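Dhd127_b (Synthetic construct, PDB 6DLM) is a computationally designed helical hairpin that pairs with a second designed chain, Dhd127_a, to form a coiled-coil heterodimer. Local coordinates at residues B[14-28]-B[53-67]. Sequence-based numbering, arbitrary orientation.
Sequences SQEHLLRLIEELLET and SKEIADEIRRQSDRN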
ATOM      1  N   SER B  14     -10.567  -6.013   9.943  1.00 18.25           N
ATOM      2  CA  SER B  14     -10.643  -5.629   8.544  1.00 19.87           C
ATOM      3  C   SER B  14      -9.375  -4.870   8.107  1.00 14.22           C
ATOM      4  O   SER B  14      -8.866  -5.109   7.027  1.00 13.09           O
ATOM      5  CB  SER B  14     -11.883  -4.775   8.309  1.00 23.73           C
ATOM      6  OG  SER B  14     -12.122  -4.602   6.933  1.00 29.09           O
ATOM      7  N   GLN B  15      -8.887  -3.971   8.951  1.00 19.62           N
ATOM      8  CA  GLN B  15      -7.658  -3.237   8.652  1.00 16.56           C
ATOM      9  C   GLN B  15      -6.458  -4.182   8.536  1.00 16.23           C
ATOM     10  O   GLN B  15      -5.673  -4.050   7.624  1.00 17.27           O
ATOM     11  CB  GLN B  15      -7.365  -2.214   9.749  1.00 19.88           C
ATOM     12  CG  GLN B  15      -8.243  -0.983   9.700  1.00 24.89           C
ATOM     13  CD  GLN B  15      -7.810  -0.016   8.625  1.00 30.77           C
ATOM     14  OE1 GLN B  15      -8.468   0.125   7.602  1.00 33.94           O
ATOM     15  NE2 GLN B  15      -6.675   0.624   8.837  1.00 36.14           N
ATOM     16  N   GLU B  16      -6.336  -5.128   9.458  1.00 16.45           N
ATOM     17  CA  GLU B  16      -5.239  -6.096   9.408  1.00 13.46           C
ATOM     18  C   GLU B  16      -5.309  -6.944   8.132  1.00 15.83           C
ATOM     19  O   GLU B  16      -4.295  -7.203   7.516  1.00 17.06           O
ATOM     20  CB  GLU B  16      -5.237  -6.984  10.641  1.00 21.62           C
ATOM     21  CG  GLU B  16      -5.222  -6.206  11.942  1.00 29.00           C
ATOM     22  CD  GLU B  16      -3.829  -5.935  12.454  1.00 37.47           C
ATOM     23  OE1 GLU B  16      -3.673  -5.797  13.680  1.00 34.88           O
ATOM     24  OE2 GLU B  16      -2.891  -5.881  11.635  1.00 58.89           O
ATOM     25  N   HIS B  17      -6.510  -7.343   7.747  1.00 20.11           N
ATOM     26  CA  HIS B  17      -6.668  -8.079   6.507  1.00 18.14           C
ATOM     27  C   HIS B  17      -6.207  -7.202   5.334  1.00 20.78           C
ATOM     28  O   HIS B  17      -5.501  -7.678   4.459  1.00 19.42           O
ATOM     29  CB  HIS B  17      -8.123  -8.468   6.311  1.00 18.68           C
ATOM     30  CG  HIS B  17      -8.386  -9.204   5.038  1.00 18.64           C
ATOM     31  ND1 HIS B  17      -8.201 -10.561   4.913  1.00 36.97           N
ATOM     32  CD2 HIS B  17      -8.838  -8.774   3.839  1.00 26.76           C
ATOM     33  CE1 HIS B  17      -8.518 -10.935   3.687  1.00 34.56           C
ATOM     34  NE2 HIS B  17      -8.902  -9.869   3.014  1.00 26.13           N
ATOM     35  N   LEU B  18      -6.589  -5.933   5.357  1.00 15.20           N
ATOM     36  CA  LEU B  18      -6.174  -5.001   4.315  1.00 15.54           C
ATOM     37  C   LEU B  18      -4.651  -4.838   4.293  1.00 13.83           C
ATOM     38  O   LEU B  18      -4.062  -4.836   3.228  1.00 16.38           O
ATOM     39  CB  LEU B  18      -6.857  -3.650   4.506  1.00 13.32           C
ATOM     40  CG  LEU B  18      -6.538  -2.546   3.500  1.00 20.08           C
ATOM     41  CD1 LEU B  18      -6.789  -2.993   2.079  1.00 27.63           C
ATOM     42  CD2 LEU B  18      -7.353  -1.302   3.799  1.00 29.49           C
ATOM     43  N   LEU B  19      -4.032  -4.738   5.464  1.00 14.19           N
ATOM     44  CA  LEU B  19      -2.580  -4.622   5.533  1.00 12.76           C
ATOM     45  C   LEU B  19      -1.899  -5.866   4.922  1.00 14.33           C
ATOM     46  O   LEU B  19      -0.894  -5.739   4.256  1.00 16.22           O
ATOM     47  CB  LEU B  19      -2.107  -4.408   6.968  1.00 16.05           C
ATOM     48  CG  LEU B  19      -2.402  -3.033   7.570  1.00 16.34           C
ATOM     49  CD1 LEU B  19      -1.739  -2.922   8.932  1.00 20.51           C
ATOM     50  CD2 LEU B  19      -1.928  -1.916   6.656  1.00 22.27           C
ATOM     51  N   ARG B  20      -2.455  -7.044   5.145  1.00 16.42           N
ATOM     52  CA  ARG B  20      -1.876  -8.240   4.548  1.00 16.40           C
ATOM     53  C   ARG B  20      -1.924  -8.156   3.012  1.00 18.81           C
ATOM     54  O   ARG B  20      -0.954  -8.499   2.359  1.00 20.53           O
ATOM     55  CB  ARG B  20      -2.561  -9.500   5.065  1.00 19.52           C
ATOM     56  CG  ARG B  20      -2.116  -9.863   6.469  1.00 26.82           C
ATOM     57  CD  ARG B  20      -2.604 -11.228   6.917  1.00 21.87           C
ATOM     58  NE  ARG B  20      -4.033 -11.251   7.163  1.00 28.31           N
ATOM     59  CZ  ARG B  20      -4.598 -10.874   8.301  1.00 27.60           C
ATOM     60  NH1 ARG B  20      -3.852 -10.433   9.296  1.00 27.46           N
ATOM     61  NH2 ARG B  20      -5.910 -10.931   8.440  1.00 26.04           N
ATOM     62  N   LEU B  21      -3.038  -7.703   2.451  1.00 15.78           N
ATOM     63  CA  LEU B  21      -3.116  -7.516   1.003  1.00 12.27           C
ATOM     64  C   LEU B  21      -2.111  -6.445   0.529  1.00 14.73           C
ATOM     65  O   LEU B  21      -1.468  -6.616  -0.488  1.00 12.56           O
ATOM     66  CB  LEU B  21      -4.530  -7.148   0.575  1.00 22.81           C
ATOM     67  CG  LEU B  21      -4.831  -7.214  -0.921  1.00 26.33           C
ATOM     68  CD1 LEU B  21      -4.521  -8.582  -1.504  1.00 25.52           C
ATOM     69  CD2 LEU B  21      -6.280  -6.859  -1.168  1.00 28.38           C
ATOM     70  N   ILE B  22      -1.990  -5.361   1.281  1.00 11.64           N
ATOM     71  CA  ILE B  22      -1.035  -4.315   0.946  1.00 12.42           C
ATOM     72  C   ILE B  22       0.402  -4.852   0.974  1.00 13.60           C
ATOM     73  O   ILE B  22       1.187  -4.559   0.098  1.00 14.08           O
ATOM     74  CB  ILE B  22      -1.171  -3.127   1.913  1.00 12.31           C
ATOM     75  CG1 ILE B  22      -2.463  -2.367   1.608  1.00 11.31           C
ATOM     76  CG2 ILE B  22       0.028  -2.206   1.801  1.00 16.57           C
ATOM     77  CD1 ILE B  22      -2.761  -1.248   2.575  1.00 15.10           C
ATOM     78  N   GLU B  23       0.734  -5.634   1.989  1.00 16.56           N
ATOM     79  CA  GLU B  23       2.063  -6.238   2.045  1.00 14.29           C
ATOM     80  C   GLU B  23       2.275  -7.195   0.848  1.00 12.91           C
ATOM     81  O   GLU B  23       3.365  -7.261   0.312  1.00 16.75           O
ATOM     82  CB  GLU B  23       2.326  -6.873   3.403  1.00 21.27           C
ATOM     83  CG  GLU B  23       2.221  -5.828   4.508  1.00 25.07           C
ATOM     84  CD  GLU B  23       3.158  -6.070   5.670  1.00 44.17           C
ATOM     85  OE1 GLU B  23       3.775  -5.100   6.147  1.00 38.20           O
ATOM     86  OE2 GLU B  23       3.281  -7.229   6.106  1.00 65.51           O
ATOM     87  N   GLU B  24       1.230  -7.891   0.432  1.00 16.51           N
ATOM     88  CA  GLU B  24       1.332  -8.737  -0.748  1.00 14.86           C
ATOM     89  C   GLU B  24       1.667  -7.863  -1.971  1.00 14.29           C
ATOM     90  O   GLU B  24       2.490  -8.243  -2.786  1.00 11.78           O
ATOM     91  CB  GLU B  24       0.032  -9.494  -0.998  1.00 17.88           C
ATOM     92  CG  GLU B  24       0.059 -10.340  -2.258  1.00 23.89           C
ATOM     93  CD  GLU B  24      -1.132 -11.282  -2.373  1.00 49.22           C
ATOM     94  OE1 GLU B  24      -1.791 -11.541  -1.351  1.00 50.61           O
ATOM     95  OE2 GLU B  24      -1.403 -11.771  -3.485  1.00 46.10           O
ATOM     96  N   LEU B  25       1.016  -6.715  -2.086  1.00 13.24           N
ATOM     97  CA  LEU B  25       1.326  -5.809  -3.182  1.00 11.48           C
ATOM     98  C   LEU B  25       2.771  -5.295  -3.087  1.00  9.37           C
ATOM     99  O   LEU B  25       3.467  -5.240  -4.085  1.00 11.82           O
ATOM    100  CB  LEU B  25       0.359  -4.631  -3.214  1.00 14.97           C
ATOM    101  CG  LEU B  25       0.714  -3.582  -4.258  1.00 13.35           C
ATOM    102  CD1 LEU B  25       0.855  -4.231  -5.616  1.00 16.82           C
ATOM    103  CD2 LEU B  25      -0.322  -2.474  -4.290  1.00 14.38           C
ATOM    104  N   LEU B  26       3.208  -4.930  -1.892  1.00 11.94           N
ATOM    105  CA  LEU B  26       4.576  -4.466  -1.723  1.00 11.06           C
ATOM    106  C   LEU B  26       5.576  -5.578  -2.093  1.00 12.05           C
ATOM    107  O   LEU B  26       6.563  -5.305  -2.736  1.00 15.25           O
ATOM    108  CB  LEU B  26       4.817  -3.968  -0.299  1.00 12.81           C
ATOM    109  CG  LEU B  26       4.104  -2.648   0.018  1.00 14.33           C
ATOM    110  CD1 LEU B  26       4.241  -2.253   1.479  1.00 18.99           C
ATOM    111  CD2 LEU B  26       4.652  -1.550  -0.870  1.00 17.56           C
ATOM    112  N   GLU B  27       5.310  -6.812  -1.691  1.00 12.39           N
ATOM    113  CA  GLU B  27       6.201  -7.916  -2.053  1.00 13.00           C
ATOM    114  C   GLU B  27       6.261  -8.122  -3.578  1.00 11.44           C
ATOM    115  O   GLU B  27       7.323  -8.374  -4.124  1.00 16.19           O
ATOM    116  CB  GLU B  27       5.783  -9.211  -1.361  1.00 23.08           C
ATOM    117  CG  GLU B  27       6.829 -10.307  -1.459  1.00 42.42           C
ATOM    118  CD  GLU B  27       6.535 -11.494  -0.559  1.00 61.23           C
ATOM    119  OE1 GLU B  27       5.642 -12.295  -0.893  1.00 45.64           O
ATOM    120  OE2 GLU B  27       7.216 -11.637   0.474  1.00 49.21           O
ATOM    121  N   THR B  28       5.119  -8.019  -4.236  1.00 11.70           N
ATOM    122  CA  THR B  28       5.074  -8.124  -5.681  1.00 13.02           C
ATOM    123  C   THR B  28       5.894  -6.988  -6.321  1.00  9.25           C
ATOM    124  O   THR B  28       6.669  -7.222  -7.218  1.00 12.89           O
ATOM    125  CB  THR B  28       3.624  -8.010  -6.163  1.00 21.47           C
ATOM    126  OG1 THR B  28       2.843  -9.038  -5.553  1.00 15.26           O
ATOM    127  CG2 THR B  28       3.557  -8.121  -7.650  1.00 17.58           C
ATOM    128  N   SER B  53      -0.131  -6.567  -9.941  1.00 15.98           N
ATOM    129  CA  SER B  53      -0.158  -5.398  -9.081  1.00 15.12           C
ATOM    130  C   SER B  53      -1.425  -4.568  -9.331  1.00 20.94           C
ATOM    131  O   SER B  53      -2.049  -4.122  -8.388  1.00 14.42           O
ATOM    132  CB  SER B  53       1.075  -4.536  -9.300  1.00 11.02           C
ATOM    133  OG  SER B  53       2.233  -5.190  -8.848  1.00 14.69           O
ATOM    134  N   LYS B  54      -1.807  -4.406 -10.587  1.00 16.35           N
ATOM    135  CA  LYS B  54      -3.014  -3.666 -10.884  1.00 11.76           C
ATOM    136  C   LYS B  54      -4.246  -4.351 -10.258  1.00 16.22           C
ATOM    137  O   LYS B  54      -5.098  -3.671  -9.713  1.00 16.26           O
ATOM    138  CB  LYS B  54      -3.202  -3.528 -12.390  1.00 11.50           C
ATOM    139  CG  LYS B  54      -2.231  -2.578 -13.067  1.00 24.30           C
ATOM    140  CD  LYS B  54      -2.510  -2.511 -14.560  1.00 25.23           C
ATOM    141  CE  LYS B  54      -1.522  -1.638 -15.309  1.00 36.17           C
ATOM    142  NZ  LYS B  54      -1.419  -2.044 -16.740  1.00 36.48           N
ATOM    143  N   GLU B  55      -4.337  -5.674 -10.343  1.00 14.78           N
ATOM    144  CA  GLU B  55      -5.466  -6.382  -9.744  1.00 14.98           C
ATOM    145  C   GLU B  55      -5.513  -6.210  -8.232  1.00 18.62           C
ATOM    146  O   GLU B  55      -6.556  -5.931  -7.668  1.00 16.79           O
ATOM    147  CB  GLU B  55      -5.346  -7.891  -9.971  1.00 23.61           C
ATOM    148  CG  GLU B  55      -5.644  -8.402 -11.361  1.00 48.27           C
ATOM    149  CD  GLU B  55      -5.569  -9.921 -11.421  1.00 51.72           C
ATOM    150  OE1 GLU B  55      -4.776 -10.515 -10.657  1.00 34.21           O
ATOM    151  OE2 GLU B  55      -6.308 -10.522 -12.224  1.00 47.10           O
ATOM    152  N   ILE B  56      -4.379  -6.417  -7.584  1.00 13.56           N
ATOM    153  CA  ILE B  56      -4.325  -6.264  -6.142  1.00 13.70           C
ATOM    154  C   ILE B  56      -4.632  -4.820  -5.714  1.00 11.93           C
ATOM    155  O   ILE B  56      -5.421  -4.612  -4.812  1.00 16.56           O
ATOM    156  CB  ILE B  56      -2.960  -6.692  -5.590  1.00 16.32           C
ATOM    157  CG1 ILE B  56      -2.651  -8.126  -6.013  1.00 18.20           C
ATOM    158  CG2 ILE B  56      -2.944  -6.569  -4.081  1.00 16.90           C
ATOM    159  CD1 ILE B  56      -1.293  -8.607  -5.565  1.00 18.76           C
ATOM    160  N   ALA B  57      -4.068  -3.844  -6.406  1.00 15.33           N
ATOM    161  CA  ALA B  57      -4.333  -2.440  -6.080  1.00 17.26           C
ATOM    162  C   ALA B  57      -5.822  -2.085  -6.196  1.00 15.81           C
ATOM    163  O   ALA B  57      -6.327  -1.314  -5.399  1.00 14.30           O
ATOM    164  CB  ALA B  57      -3.522  -1.517  -6.969  1.00 15.86           C
ATOM    165  N   ASP B  58      -6.499  -2.635  -7.190  1.00 13.99           N
ATOM    166  CA  ASP B  58      -7.916  -2.364  -7.335  1.00 13.39           C
ATOM    167  C   ASP B  58      -8.707  -2.866  -6.115  1.00 14.81           C
ATOM    168  O   ASP B  58      -9.559  -2.170  -5.606  1.00 14.99           O
ATOM    169  CB  ASP B  58      -8.438  -3.034  -8.593  1.00 16.04           C
ATOM    170  CG  ASP B  58      -9.911  -2.820  -8.782  1.00 40.21           C
ATOM    171  OD1 ASP B  58     -10.278  -2.006  -9.641  1.00 39.24           O
ATOM    172  OD2 ASP B  58     -10.697  -3.455  -8.055  1.00 54.23           O
ATOM    173  N   GLU B  59      -8.424  -4.084  -5.687  1.00 17.42           N
ATOM    174  CA  GLU B  59      -9.048  -4.648  -4.498  1.00 14.87           C
ATOM    175  C   GLU B  59      -8.663  -3.854  -3.226  1.00 14.36           C
ATOM    176  O   GLU B  59      -9.487  -3.651  -2.359  1.00 15.29           O
ATOM    177  CB  GLU B  59      -8.674  -6.120  -4.355  1.00 22.63           C
ATOM    178  CG  GLU B  59      -9.280  -6.817  -3.152  1.00 23.99           C
ATOM    179  CD  GLU B  59     -10.797  -6.881  -3.189  1.00 39.66           C
ATOM    180  OE1 GLU B  59     -11.381  -7.297  -2.176  1.00 22.43           O
ATOM    181  OE2 GLU B  59     -11.397  -6.510  -4.216  1.00 33.44           O
ATOM    182  N   ILE B  60      -7.416  -3.424  -3.134  1.00 12.11           N
ATOM    183  CA  ILE B  60      -6.998  -2.633  -1.987  1.00 11.47           C
ATOM    184  C   ILE B  60      -7.792  -1.328  -1.925  1.00 14.07           C
ATOM    185  O   ILE B  60      -8.240  -0.950  -0.863  1.00 15.34           O
ATOM    186  CB  ILE B  60      -5.500  -2.297  -2.041  1.00 16.79           C
ATOM    187  CG1 ILE B  60      -4.668  -3.527  -1.689  1.00 16.75           C
ATOM    188  CG2 ILE B  60      -5.183  -1.157  -1.099  1.00 14.07           C
ATOM    189  CD1 ILE B  60      -3.247  -3.454  -2.181  1.00 15.15           C
ATOM    190  N   ARG B  61      -7.966  -0.662  -3.054  1.00 12.64           N
ATOM    191  CA  ARG B  61      -8.744   0.563  -3.064  1.00 14.27           C
ATOM    192  C   ARG B  61     -10.197   0.295  -2.649  1.00 14.67           C
ATOM    193  O   ARG B  61     -10.740   1.017  -1.838  1.00 14.73           O
ATOM    194  CB  ARG B  61      -8.668   1.229  -4.437  1.00 12.04           C
ATOM    195  CG  ARG B  61      -9.829   2.143  -4.784  1.00 23.31           C
ATOM    196  CD  ARG B  61      -9.833   3.432  -3.992  1.00 24.44           C
ATOM    197  NE  ARG B  61      -8.684   4.285  -4.272  1.00 20.65           N
ATOM    198  CZ  ARG B  61      -8.481   5.462  -3.694  1.00 21.06           C
ATOM    199  NH1 ARG B  61      -9.346   5.917  -2.809  1.00 24.70           N
ATOM    200  NH2 ARG B  61      -7.412   6.174  -3.989  1.00 14.93           N
ATOM    201  N   ARG B  62     -10.811  -0.754  -3.171  1.00 11.97           N
ATOM    202  CA  ARG B  62     -12.183  -1.038  -2.772  1.00 17.15           C
ATOM    203  C   ARG B  62     -12.293  -1.325  -1.267  1.00 14.32           C
ATOM    204  O   ARG B  62     -13.171  -0.792  -0.613  1.00 18.70           O
ATOM    205  CB  ARG B  62     -12.743  -2.229  -3.551  1.00 18.54           C
ATOM    206  CG  ARG B  62     -14.160  -2.593  -3.152  1.00 17.60           C
ATOM    207  CD  ARG B  62     -14.638  -3.860  -3.836  1.00 21.32           C
ATOM    208  NE  ARG B  62     -14.068  -5.053  -3.232  1.00 18.66           N
ATOM    209  CZ  ARG B  62     -14.515  -5.581  -2.105  1.00 24.40           C
ATOM    210  NH1 ARG B  62     -15.525  -5.016  -1.473  1.00 24.95           N
ATOM    211  NH2 ARG B  62     -13.946  -6.661  -1.604  1.00 41.51           N
ATOM    212  N   GLN B  63     -11.414  -2.160  -0.723  1.00 14.27           N
ATOM    213  CA  GLN B  63     -11.458  -2.451   0.711  1.00 17.66           C
ATOM    214  C   GLN B  63     -11.183  -1.226   1.586  1.00 15.99           C
ATOM    215  O   GLN B  63     -11.875  -1.002   2.560  1.00 14.56           O
ATOM    216  CB  GLN B  63     -10.466  -3.548   1.081  1.00 13.61           C
ATOM    217  CG  GLN B  63     -10.873  -4.908   0.562  1.00 21.71           C
ATOM    218  CD  GLN B  63      -9.996  -6.029   1.071  1.00 26.32           C
ATOM    219  OE1 GLN B  63      -9.333  -5.905   2.092  1.00 22.30           O
ATOM    220  NE2 GLN B  63      -9.986  -7.133   0.347  1.00 31.62           N
ATOM    221  N   SER B  64     -10.176  -0.448   1.216  1.00 15.60           N
ATOM    222  CA  SER B  64      -9.840   0.750   1.964  1.00 16.32           C
ATOM    223  C   SER B  64     -11.002   1.750   1.973  1.00 11.84           C
ATOM    224  O   SER B  64     -11.344   2.270   3.014  1.00 15.59           O
ATOM    225  CB  SER B  64      -8.615   1.413   1.349  1.00 16.61           C
ATOM    226  OG  SER B  64      -8.334   2.643   1.966  1.00 20.83           O
ATOM    227  N   ASP B  65     -11.630   1.957   0.827  1.00 15.49           N
ATOM    228  CA  ASP B  65     -12.757   2.874   0.756  1.00 16.63           C
ATOM    229  C   ASP B  65     -13.868   2.412   1.709  1.00 14.93           C
ATOM    230  O   ASP B  65     -14.450   3.222   2.411  1.00 16.47           O
ATOM    231  CB  ASP B  65     -13.321   2.912  -0.662  1.00 17.68           C
ATOM    232  CG  ASP B  65     -12.488   3.753  -1.615  1.00 21.15           C
ATOM    233  OD1 ASP B  65     -11.514   4.377  -1.176  1.00 15.03           O
ATOM    234  OD2 ASP B  65     -12.830   3.797  -2.808  1.00 17.61           O
ATOM    235  N   ARG B  66     -14.128   1.114   1.734  1.00 16.31           N
ATOM    236  CA  ARG B  66     -15.143   0.569   2.623  1.00 17.60           C
ATOM    237  C   ARG B  66     -14.770   0.754   4.097  1.00 15.82           C
ATOM    238  O   ARG B  66     -15.595   1.148   4.900  1.00 19.44           O
ATOM    239  CB  ARG B  66     -15.355  -0.905   2.317  1.00 17.90           C
ATOM    240  CG  ARG B  66     -16.307  -1.605   3.259  1.00 16.79           C
ATOM    241  CD  ARG B  66     -15.594  -2.706   4.019  1.00 27.63           C
ATOM    242  NE  ARG B  66     -15.308  -3.859   3.178  1.00 25.45           N
ATOM    243  CZ  ARG B  66     -14.190  -4.573   3.238  1.00 20.85           C
ATOM    244  NH1 ARG B  66     -13.159  -4.161   3.957  1.00 22.04           N
ATOM    245  NH2 ARG B  66     -14.100  -5.699   2.561  1.00 29.71           N
ATOM    246  N   ASN B  67     -13.520   0.474   4.437  1.00 14.41           N
ATOM    247  CA  ASN B  67     -13.043   0.655   5.811  1.00 14.64           C
ATOM    248  C   ASN B  67     -13.116   2.120   6.251  1.00 13.72           C
ATOM    249  O   ASN B  67     -13.460   2.404   7.381  1.00 17.10           O
ATOM    250  CB  ASN B  67     -11.623   0.131   5.970  1.00 15.78           C
ATOM    251  CG  ASN B  67     -11.542  -1.370   5.803  1.00 21.61           C
ATOM    252  OD1 ASN B  67     -12.552  -2.042   5.744  1.00 21.96           O
ATOM    253  ND2 ASN B  67     -10.339  -1.892   5.733  1.00 22.03           N
TER
HETATM  254  O   HOH W   1     -10.238  -5.009   4.583  1.00 27.12           O
HETATM  255  O   HOH W   2      -8.449  -9.713   0.390  1.00 35.18           O
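From the pairing of Q15 with N67 at one end to that of L25 with S53 at the other, helical segments 14-28 and 53-67 run antiparallel, their axes 9.7 Å apart at closest approach and 157° between their directions. The apolar part illustrates knobs-into-holes packing, with knobs supplied by both helices. L21 enters the hole formed by I56, E59, I60 and Q63, its two methyls dividing the work: CD1 lies 3.6 Å from I56 CG2, while CD2 rests on E59 CG and I60 CG1. In return, I60 fills the hole among L18, L21, I22 and L25, where its CD1 comes to 3.7 Å from L25 CD2. With CG1 anti to the carbonyl carbon (chi1 -75°) and the chain extended beyond it, CD1 of I60 lies against L25 and I22, while CG2 meets L18 and I22.

At the S14 end a polar network takes over. S14 OG donates to N67 OD1 at 2.9 Å, and R66 NH1 donates to the same oxygen at 2.8 Å from the opposite face of the amide plane. N67 ND2 adds a weak bond to Q15 OE1 (3.3 Å), the two amide planes standing 69° apart. A leucine in place of N67 would probably leave S14 and R66 without their shared acceptor and Q15 OE1 without this donor. One water bridges S14 O to Q63 OE1, whereas along the flank of the L21 knob Q63 NE2 donates almost straight to E59 OE1, a carboxylate oxygen also gripped by R62.

Dhd127_a flanks this two-helix hairpin, built from helices 7-37 and 44-75: L18 of the Dhd127_a chain packs on I22, V19 of that chain on S64, and H67 of that chain hydrogen-bonds Q15 NE2, extending the polar layer across the heterodimer interface.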